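Local atomic coordinates of alpha-1,4-endofucoidanase (Mariniflexile fucanivorans, PDB entry 6DLH), a protein that hydrolyses alpha-1,4 linkages inside fucoidan chains as a family 107 glycoside hydrolase, probably by a retaining mechanism, and carries probably Ig-like domains and several bound calcium ions. Residues 624-635 with 661-669. Residues are numbered along the deposited sequence; the frame is centred on the assembly and turned at random.
Sequences HVAGFTNLGNGA and GTDYYDFEG. With CA (calcium ion), chain F.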
# COMPACT_ATOMS: atom_id res chain seq x y z
N HIS A 624 -16.89 8.16 26.37
CA HIS A 624 -16.37 7.33 27.44
C HIS A 624 -16.19 5.90 26.93
O HIS A 624 -16.89 5.48 26.01
CB HIS A 624 -17.28 7.38 28.68
CG HIS A 624 -17.11 8.60 29.52
ND1 HIS A 624 -15.88 8.96 30.06
CD2 HIS A 624 -17.99 9.54 29.94
CE1 HIS A 624 -16.01 10.07 30.76
NE2 HIS A 624 -17.30 10.45 30.70
N VAL A 625 -15.25 5.16 27.54
CA VAL A 625 -15.09 3.73 27.32
C VAL A 625 -16.41 3.06 27.68
O VAL A 625 -17.01 3.36 28.70
CB VAL A 625 -13.92 3.17 28.16
CG1 VAL A 625 -13.82 1.65 28.09
CG2 VAL A 625 -12.59 3.81 27.81
N ALA A 626 -16.87 2.14 26.81
CA ALA A 626 -18.13 1.45 27.02
C ALA A 626 -17.93 0.31 28.02
O ALA A 626 -16.80 -0.13 28.24
CB ALA A 626 -18.66 0.93 25.71
N GLY A 627 -19.04 -0.15 28.61
CA GLY A 627 -19.04 -1.33 29.46
C GLY A 627 -18.99 -1.02 30.96
O GLY A 627 -19.10 -1.92 31.78
N PHE A 628 -18.80 0.27 31.30
CA PHE A 628 -18.75 0.70 32.68
C PHE A 628 -20.00 1.50 33.02
O PHE A 628 -20.63 2.07 32.12
CB PHE A 628 -17.50 1.56 32.93
CG PHE A 628 -16.19 0.84 32.74
CD1 PHE A 628 -15.69 0.01 33.72
CD2 PHE A 628 -15.45 1.01 31.58
CE1 PHE A 628 -14.48 -0.65 33.55
CE2 PHE A 628 -14.24 0.36 31.41
CZ PHE A 628 -13.76 -0.47 32.39
N THR A 629 -20.34 1.55 34.31
CA THR A 629 -21.50 2.27 34.80
C THR A 629 -21.05 3.47 35.63
O THR A 629 -20.44 3.31 36.69
CB THR A 629 -22.44 1.35 35.59
OG1 THR A 629 -22.71 0.20 34.79
CG2 THR A 629 -23.74 2.02 35.98
N ASN A 630 -21.36 4.68 35.13
CA ASN A 630 -21.13 5.92 35.85
C ASN A 630 -22.06 5.96 37.06
O ASN A 630 -23.25 5.70 36.93
CB ASN A 630 -21.32 7.13 34.93
CG ASN A 630 -21.03 8.46 35.59
OD1 ASN A 630 -21.92 9.30 35.70
ND2 ASN A 630 -19.80 8.67 36.03
N LEU A 631 -21.49 6.27 38.23
CA LEU A 631 -22.28 6.31 39.45
C LEU A 631 -22.72 7.74 39.74
O LEU A 631 -23.64 7.97 40.52
CB LEU A 631 -21.47 5.70 40.61
CG LEU A 631 -21.24 4.19 40.53
CD1 LEU A 631 -20.27 3.72 41.61
CD2 LEU A 631 -22.55 3.41 40.62
N GLY A 632 -22.04 8.70 39.08
CA GLY A 632 -22.49 10.08 39.00
C GLY A 632 -21.84 11.00 40.03
O GLY A 632 -22.15 12.19 40.06
N ASN A 633 -20.94 10.46 40.85
CA ASN A 633 -20.44 11.17 42.02
C ASN A 633 -18.91 11.28 41.99
O ASN A 633 -18.32 11.86 42.90
CB ASN A 633 -20.97 10.57 43.33
CG ASN A 633 -20.66 9.10 43.49
OD1 ASN A 633 -19.67 8.74 44.13
ND2 ASN A 633 -21.49 8.24 42.91
N GLY A 634 -18.28 10.72 40.95
CA GLY A 634 -16.85 10.88 40.76
C GLY A 634 -16.05 9.63 41.12
O GLY A 634 -14.85 9.57 40.89
N ALA A 635 -16.75 8.63 41.68
CA ALA A 635 -16.14 7.37 42.10
C ALA A 635 -15.70 6.58 40.87
O ALA A 635 -16.40 6.57 39.86
CB ALA A 635 -17.13 6.58 42.93
N GLY A 661 -9.37 1.00 31.68
CA GLY A 661 -10.17 1.01 30.46
C GLY A 661 -10.71 -0.38 30.15
O GLY A 661 -11.64 -0.51 29.35
N THR A 662 -10.12 -1.40 30.78
CA THR A 662 -10.57 -2.77 30.62
C THR A 662 -11.19 -3.28 31.92
O THR A 662 -12.28 -3.86 31.92
CB THR A 662 -9.44 -3.67 30.08
OG1 THR A 662 -8.80 -3.03 28.98
CG2 THR A 662 -9.91 -5.05 29.68
N ASP A 663 -10.47 -3.06 33.03
CA ASP A 663 -10.83 -3.66 34.31
C ASP A 663 -11.44 -2.62 35.25
O ASP A 663 -12.24 -2.97 36.12
CB ASP A 663 -9.63 -4.39 34.93
CG ASP A 663 -9.05 -5.46 34.01
OD1 ASP A 663 -9.76 -6.45 33.75
OD2 ASP A 663 -7.89 -5.28 33.57
N TYR A 664 -11.07 -1.35 35.07
CA TYR A 664 -11.44 -0.28 35.98
C TYR A 664 -11.37 1.06 35.25
O TYR A 664 -10.50 1.27 34.40
CB TYR A 664 -10.55 -0.29 37.23
CG TYR A 664 -9.08 -0.01 36.99
CD1 TYR A 664 -8.61 1.29 36.91
CD2 TYR A 664 -8.16 -1.04 36.83
CE1 TYR A 664 -7.28 1.57 36.67
CE2 TYR A 664 -6.82 -0.78 36.59
CZ TYR A 664 -6.38 0.53 36.51
OH TYR A 664 -5.06 0.82 36.27
N TYR A 665 -12.27 1.98 35.62
CA TYR A 665 -12.44 3.23 34.90
C TYR A 665 -12.81 4.35 35.86
O TYR A 665 -13.59 4.16 36.79
CB TYR A 665 -13.54 3.05 33.85
CG TYR A 665 -13.60 4.12 32.79
CD1 TYR A 665 -12.50 4.40 31.99
CD2 TYR A 665 -14.76 4.83 32.56
CE1 TYR A 665 -12.55 5.37 31.00
CE2 TYR A 665 -14.84 5.80 31.56
CZ TYR A 665 -13.73 6.06 30.78
OH TYR A 665 -13.79 7.01 29.81
N ASP A 666 -12.27 5.55 35.60
CA ASP A 666 -12.61 6.75 36.34
C ASP A 666 -13.10 7.83 35.37
O ASP A 666 -12.33 8.31 34.54
CB ASP A 666 -11.43 7.25 37.16
CG ASP A 666 -11.73 8.56 37.88
OD1 ASP A 666 -12.58 8.54 38.79
OD2 ASP A 666 -11.12 9.59 37.51
N PHE A 667 -14.37 8.23 35.53
CA PHE A 667 -15.05 9.10 34.58
C PHE A 667 -14.47 10.52 34.54
O PHE A 667 -14.90 11.33 33.73
CB PHE A 667 -16.56 9.09 34.83
CG PHE A 667 -17.23 7.82 34.36
CD1 PHE A 667 -17.70 7.71 33.05
CD2 PHE A 667 -17.39 6.74 35.21
CE1 PHE A 667 -18.32 6.55 32.62
CE2 PHE A 667 -18.00 5.57 34.77
CZ PHE A 667 -18.47 5.48 33.48
N GLU A 668 -13.48 10.81 35.40
CA GLU A 668 -12.88 12.14 35.40
C GLU A 668 -11.40 12.05 35.01
O GLU A 668 -10.73 13.07 34.85
CB GLU A 668 -13.07 12.86 36.74
CG GLU A 668 -14.53 13.06 37.14
CD GLU A 668 -15.21 11.81 37.69
OE1 GLU A 668 -14.49 10.92 38.17
OE2 GLU A 668 -16.45 11.74 37.64
N GLY A 669 -10.91 10.82 34.85
CA GLY A 669 -9.54 10.57 34.43
C GLY A 669 -8.53 10.95 35.50
O GLY A 669 -7.40 11.33 35.18
CA CA F . -12.77 10.57 40.28
O HOH W 1 -15.67 8.50 38.07
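A calcium ion clamps Gly634 to Asp666 and Glu668 at one end of this loop-to-loop contact, while an aromatic cluster of His624, Phe628, Tyr665 and Phe667 fills the other. The metal takes the Gly634 carbonyl O at 2.4 Å, one carboxylate oxygen of Asp666 (OD1) and one of Glu668 (OE1); Asp670 and Asp715 complete the protein ligands. The shared cation probably offsets the mutual repulsion of these oxygens, Gly634 O and Glu668 OE1 being 3.1 Å apart. A water accepts from Phe667 N and lies 2.7 Å from both Ala635 O and Glu668 OE1, linking the metal end to the backbone of Phe667.

With chi1 at -165°, Tyr665 swings its ring away from its own N, and the phenol reaches up to the 624-625 backbone. Its OH meets His624 ND1 at 2.9 Å in the plane of the imidazole, and also accepts a longer bond from Val625 N, 3.3 Å away. Val625 CB lies over one face of the phenol ring, while Tyr665 CB sits almost on the normal of the Phe628 ring, 3.5 Å from its centroid. A phenylalanine at Tyr665 would probably keep much of this packing but leave His624 ND1 and Val625 N without their shared oxygen partner.

Phe667 turns its edge to the face of His624, with planes at 78°. Its own ring is sandwiched: Asn630 lays CB and ND2 over one face, ND2 being 3.2 Å from Phe667 CG, and Tyr665 CD2 covers the opposite one.

Segment 624-635 follows strand 613-623 of one probably Ig-like domain and leads to strand 642-649 of the next, the final one of this chain, whereas 661-669 links strands 654-659 and 674-678; the contact thus lies at the junction of two beta domains, where Ala595 and Ala598 touch Tyr665 and His624 respectively.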